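Local coordinates for 2'-deoxycytidine 5'-triphosphate deaminase (Agrobacterium tumefaciens, PDB 2R9Q), which probably deaminates dCTP to dUTP, a step toward thymidylate synthesis, at residues E98-A110 against F133-Y145. Numbering follows the deposited sequence.
Sequences ESLALPADMSASA and FDKIPAGYTGPLY
L100 and G142 exchange both of their backbone N-H...O bonds as an antiparallel hydrogen-bonded pair, A108 and I136 do the same, and between them the pairing slips by two residues while the chains pass through the turns P103-M106 (type I) and P137-Y140 (type II). G139, at positive phi, packs its CA 3.7 Å from A104 CA and gives its N-H to M106 O. The two paired regions face each other through I136: its CG2, anti to the backbone N, meets L100 CD1 at 3.7 Å and L102 CD2 at 3.8 Å, both leucines crossing it at about a right angle. L100 CD1 also touches L144 CD2 and lies near the plane of the Y140 ring at its edge, 4.1 Å from Y140 CD2. That ring's hydroxyl donates to P143 O in the carbonyl plane, a bond spanning the corner at G142, and is also hydrogen-bonded to D128 N. At the far end K135 bends at chi2 and chi4 so that NZ comes back over its neighbour's carbonyl, 2.7 Å from D134 O; A110 N bonds the same oxygen from the opposite face. The S109 hydroxyl turns to R169, and a water links E98 O to L144 N. Two antiparallel connections thus pass together from one sheet to the other, with L100, L102, I136 and L144 packed between the sheets, consistent with the all-beta, jelly-roll-like (beta-clip) fold of the dUTPase superfamily.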
loop_
_atom_site.group_PDB
_atom_site.type_symbol
_atom_site.label_atom_id
_atom_site.label_comp_id
_atom_site.label_asym_id
_atom_site.label_seq_id
_atom_site.Cartn_x
_atom_site.Cartn_y
_atom_site.Cartn_z
ATOM N N GLU B 98 27.442 23.305 3.490
ATOM C CA GLU B 98 27.838 23.950 4.741
ATOM C C GLU B 98 28.511 22.999 5.714
ATOM O O GLU B 98 28.117 21.845 5.841
ATOM C CB GLU B 98 26.646 24.612 5.412
ATOM C CG GLU B 98 26.134 25.837 4.667
ATOM C CD GLU B 98 25.499 25.492 3.328
ATOM O OE1 GLU B 98 24.708 24.508 3.264
ATOM O OE2 GLU B 98 25.800 26.199 2.349
ATOM N N SER B 99 29.554 23.485 6.373
ATOM C CA SER B 99 30.220 22.740 7.446
ATOM C C SER B 99 30.514 23.668 8.620
ATOM O O SER B 99 30.408 24.899 8.502
ATOM C CB SER B 99 31.461 21.921 6.962
ATOM O OG SER B 99 32.612 22.674 6.621
ATOM N N LEU B 100 30.821 23.054 9.759
ATOM C CA LEU B 100 30.899 23.781 11.015
ATOM C C LEU B 100 32.244 23.630 11.747
ATOM O O LEU B 100 32.923 22.618 11.632
ATOM C CB LEU B 100 29.737 23.375 11.933
ATOM C CG LEU B 100 28.304 23.646 11.450
ATOM C CD1 LEU B 100 27.327 22.955 12.390
ATOM C CD2 LEU B 100 27.988 25.167 11.311
ATOM N N ALA B 101 32.613 24.704 12.444
ATOM C CA ALA B 101 33.600 24.708 13.524
ATOM C C ALA B 101 33.029 25.644 14.622
ATOM O O ALA B 101 33.363 26.820 14.719
ATOM C CB ALA B 101 34.939 25.176 13.015
ATOM N N LEU B 102 32.115 25.102 15.417
ATOM C CA LEU B 102 31.365 25.864 16.418
ATOM C C LEU B 102 32.167 26.216 17.701
ATOM O O LEU B 102 32.880 25.366 18.251
ATOM C CB LEU B 102 30.102 25.082 16.811
ATOM C CG LEU B 102 28.739 25.502 16.228
ATOM C CD1 LEU B 102 28.824 25.979 14.794
ATOM C CD2 LEU B 102 27.748 24.341 16.391
ATOM N N PRO B 103 32.032 27.467 18.190
ATOM C CA PRO B 103 32.462 27.818 19.554
ATOM C C PRO B 103 31.911 26.832 20.588
ATOM O O PRO B 103 30.748 26.449 20.481
ATOM C CB PRO B 103 31.840 29.202 19.775
ATOM C CG PRO B 103 31.679 29.780 18.411
ATOM C CD PRO B 103 31.467 28.618 17.471
ATOM N N ALA B 104 32.718 26.447 21.578
ATOM C CA ALA B 104 32.363 25.391 22.541
ATOM C C ALA B 104 31.086 25.632 23.376
ATOM O O ALA B 104 30.529 24.681 23.941
ATOM C CB ALA B 104 33.552 25.096 23.472
ATOM N N ASP B 105 30.645 26.891 23.458
ATOM C CA ASP B 105 29.364 27.253 24.120
ATOM C C ASP B 105 28.132 27.295 23.177
ATOM O O ASP B 105 26.999 27.513 23.620
ATOM C CB ASP B 105 29.505 28.589 24.883
ATOM C CG ASP B 105 29.746 29.799 23.967
ATOM O OD1 ASP B 105 30.520 29.713 22.982
ATOM O OD2 ASP B 105 29.166 30.866 24.262
ATOM N N MET B 106 28.387 27.088 21.885
ATOM C CA MET B 106 27.397 27.204 20.830
ATOM C C MET B 106 27.033 25.820 20.310
ATOM O O MET B 106 27.904 25.023 19.959
ATOM C CB MET B 106 27.934 28.069 19.684
ATOM C CG MET B 106 26.903 28.435 18.623
ATOM S SD MET B 106 27.541 29.438 17.270
ATOM C CE MET B 106 28.099 30.903 18.186
ATOM N N SER B 107 25.729 25.559 20.305
ATOM C CA SER B 107 25.138 24.366 19.720
ATOM C C SER B 107 24.160 24.734 18.598
ATOM O O SER B 107 23.931 25.907 18.319
ATOM C CB SER B 107 24.422 23.543 20.802
ATOM O OG SER B 107 23.215 24.145 21.221
ATOM N N ALA B 108 23.606 23.730 17.933
ATOM C CA ALA B 108 22.553 23.981 16.963
ATOM C C ALA B 108 21.548 22.834 16.795
ATOM O O ALA B 108 21.817 21.696 17.140
ATOM C CB ALA B 108 23.143 24.427 15.629
ATOM N N SER B 109 20.362 23.181 16.302
ATOM C CA SER B 109 19.377 22.191 15.863
ATOM C C SER B 109 18.877 22.439 14.390
ATOM O O SER B 109 19.025 23.510 13.852
ATOM C CB SER B 109 18.233 22.111 16.882
ATOM O OG SER B 109 17.425 23.261 16.877
ATOM N N ALA B 110 18.302 21.411 13.771
ATOM C CA ALA B 110 17.805 21.473 12.390
ATOM C C ALA B 110 16.325 21.063 12.291
ATOM O O ALA B 110 15.823 20.258 13.083
ATOM C CB ALA B 110 18.675 20.627 11.468
ATOM N N PHE B 133 19.479 12.643 15.504
ATOM C CA PHE B 133 19.391 13.498 14.306
ATOM C C PHE B 133 19.036 14.932 14.662
ATOM O O PHE B 133 18.535 15.212 15.758
ATOM C CB PHE B 133 18.334 12.985 13.317
ATOM C CG PHE B 133 18.697 11.707 12.648
ATOM C CD1 PHE B 133 19.921 11.561 11.992
ATOM C CD2 PHE B 133 17.818 10.655 12.637
ATOM C CE1 PHE B 133 20.250 10.379 11.344
ATOM C CE2 PHE B 133 18.136 9.479 11.990
ATOM C CZ PHE B 133 19.345 9.330 11.354
ATOM N N ASP B 134 19.339 15.834 13.733
ATOM C CA ASP B 134 18.900 17.226 13.793
ATOM C C ASP B 134 19.420 18.029 15.007
ATOM O O ASP B 134 18.957 19.133 15.269
ATOM C CB ASP B 134 17.372 17.311 13.729
ATOM C CG ASP B 134 16.777 16.740 12.433
ATOM O OD1 ASP B 134 17.452 16.679 11.399
ATOM O OD2 ASP B 134 15.590 16.376 12.452
ATOM N N LYS B 135 20.394 17.459 15.714
ATOM C CA LYS B 135 21.058 18.100 16.831
ATOM C C LYS B 135 22.567 18.126 16.565
ATOM O O LYS B 135 23.191 17.100 16.284
ATOM C CB LYS B 135 20.741 17.395 18.164
ATOM C CG LYS B 135 19.261 17.391 18.541
ATOM C CD LYS B 135 18.751 18.788 18.855
ATOM C CE LYS B 135 17.235 18.956 18.525
ATOM N NZ LYS B 135 16.919 19.043 17.042
ATOM N N ILE B 136 23.115 19.335 16.614
ATOM C CA ILE B 136 24.523 19.584 16.496
ATOM C C ILE B 136 25.026 19.898 17.930
ATOM O O ILE B 136 24.541 20.837 18.584
ATOM C CB ILE B 136 24.798 20.735 15.517
ATOM C CG1 ILE B 136 24.203 20.427 14.138
ATOM C CG2 ILE B 136 26.300 20.971 15.351
ATOM C CD1 ILE B 136 22.727 20.601 13.998
ATOM N N PRO B 137 25.978 19.087 18.442
ATOM C CA PRO B 137 26.457 19.316 19.817
ATOM C C PRO B 137 27.180 20.649 19.987
ATOM O O PRO B 137 27.635 21.222 19.012
ATOM C CB PRO B 137 27.404 18.151 20.068
ATOM C CG PRO B 137 27.148 17.174 18.974
ATOM C CD PRO B 137 26.650 17.937 17.816
ATOM N N ALA B 138 27.214 21.136 21.226
ATOM C CA ALA B 138 27.982 22.321 21.594
ATOM C C ALA B 138 29.401 22.099 21.135
ATOM O O ALA B 138 29.993 21.091 21.468
ATOM C CB ALA B 138 27.922 22.605 23.096
ATOM N N GLY B 139 29.896 23.010 20.306
ATOM C CA GLY B 139 31.280 22.995 19.873
ATOM C C GLY B 139 31.619 22.119 18.688
ATOM O O GLY B 139 32.785 21.906 18.412
ATOM N N TYR B 140 30.604 21.656 17.958
ATOM C CA TYR B 140 30.788 20.688 16.888
ATOM C C TYR B 140 31.634 21.255 15.746
ATOM O O TYR B 140 31.368 22.345 15.219
ATOM C CB TYR B 140 29.421 20.183 16.348
ATOM C CG TYR B 140 29.520 19.204 15.167
ATOM C CD1 TYR B 140 29.798 17.852 15.377
ATOM C CD2 TYR B 140 29.327 19.642 13.840
ATOM C CE1 TYR B 140 29.910 16.977 14.300
ATOM C CE2 TYR B 140 29.435 18.784 12.776
ATOM C CZ TYR B 140 29.725 17.451 12.998
ATOM O OH TYR B 140 29.832 16.571 11.927
ATOM N N THR B 141 32.650 20.472 15.389
ATOM C CA THR B 141 33.479 20.666 14.220
ATOM C C THR B 141 33.237 19.501 13.318
ATOM O O THR B 141 33.416 18.342 13.745
ATOM C CB THR B 141 34.972 20.672 14.550
ATOM O OG1 THR B 141 35.237 21.766 15.418
ATOM C CG2 THR B 141 35.836 20.811 13.283
ATOM N N GLY B 142 32.862 19.801 12.068
ATOM C CA GLY B 142 32.632 18.764 11.087
ATOM C C GLY B 142 31.702 19.083 9.933
ATOM O O GLY B 142 31.210 20.204 9.784
ATOM N N PRO B 143 31.470 18.071 9.091
ATOM C CA PRO B 143 30.554 18.168 7.976
ATOM C C PRO B 143 29.113 17.945 8.402
ATOM O O PRO B 143 28.856 17.493 9.510
ATOM C CB PRO B 143 31.026 17.048 7.060
ATOM C CG PRO B 143 31.492 16.041 7.985
ATOM C CD PRO B 143 32.108 16.748 9.137
ATOM N N LEU B 144 28.189 18.300 7.503
ATOM C CA LEU B 144 26.765 18.051 7.687
ATOM C C LEU B 144 26.219 17.245 6.499
ATOM O O LEU B 144 26.689 17.372 5.358
ATOM C CB LEU B 144 25.991 19.368 7.858
ATOM C CG LEU B 144 26.276 20.303 9.042
ATOM C CD1 LEU B 144 25.608 21.694 8.822
ATOM C CD2 LEU B 144 25.866 19.712 10.402
ATOM N N TYR B 145 25.230 16.404 6.803
ATOM C CA TYR B 145 24.590 15.542 5.826
ATOM C C TYR B 145 23.094 15.676 5.962
ATOM O O TYR B 145 22.589 15.877 7.079
ATOM C CB TYR B 145 25.029 14.095 6.025
ATOM C CG TYR B 145 26.510 13.892 5.844
ATOM C CD1 TYR B 145 27.035 13.456 4.627
ATOM C CD2 TYR B 145 27.402 14.158 6.880
ATOM C CE1 TYR B 145 28.396 13.288 4.452
ATOM C CE2 TYR B 145 28.761 14.006 6.699
ATOM C CZ TYR B 145 29.252 13.570 5.483
ATOM O OH TYR B 145 30.604 13.391 5.301
HETATM O O HOH W 1 29.233 19.496 5.246
HETATM O O HOH W 2 15.026 19.920 15.697
#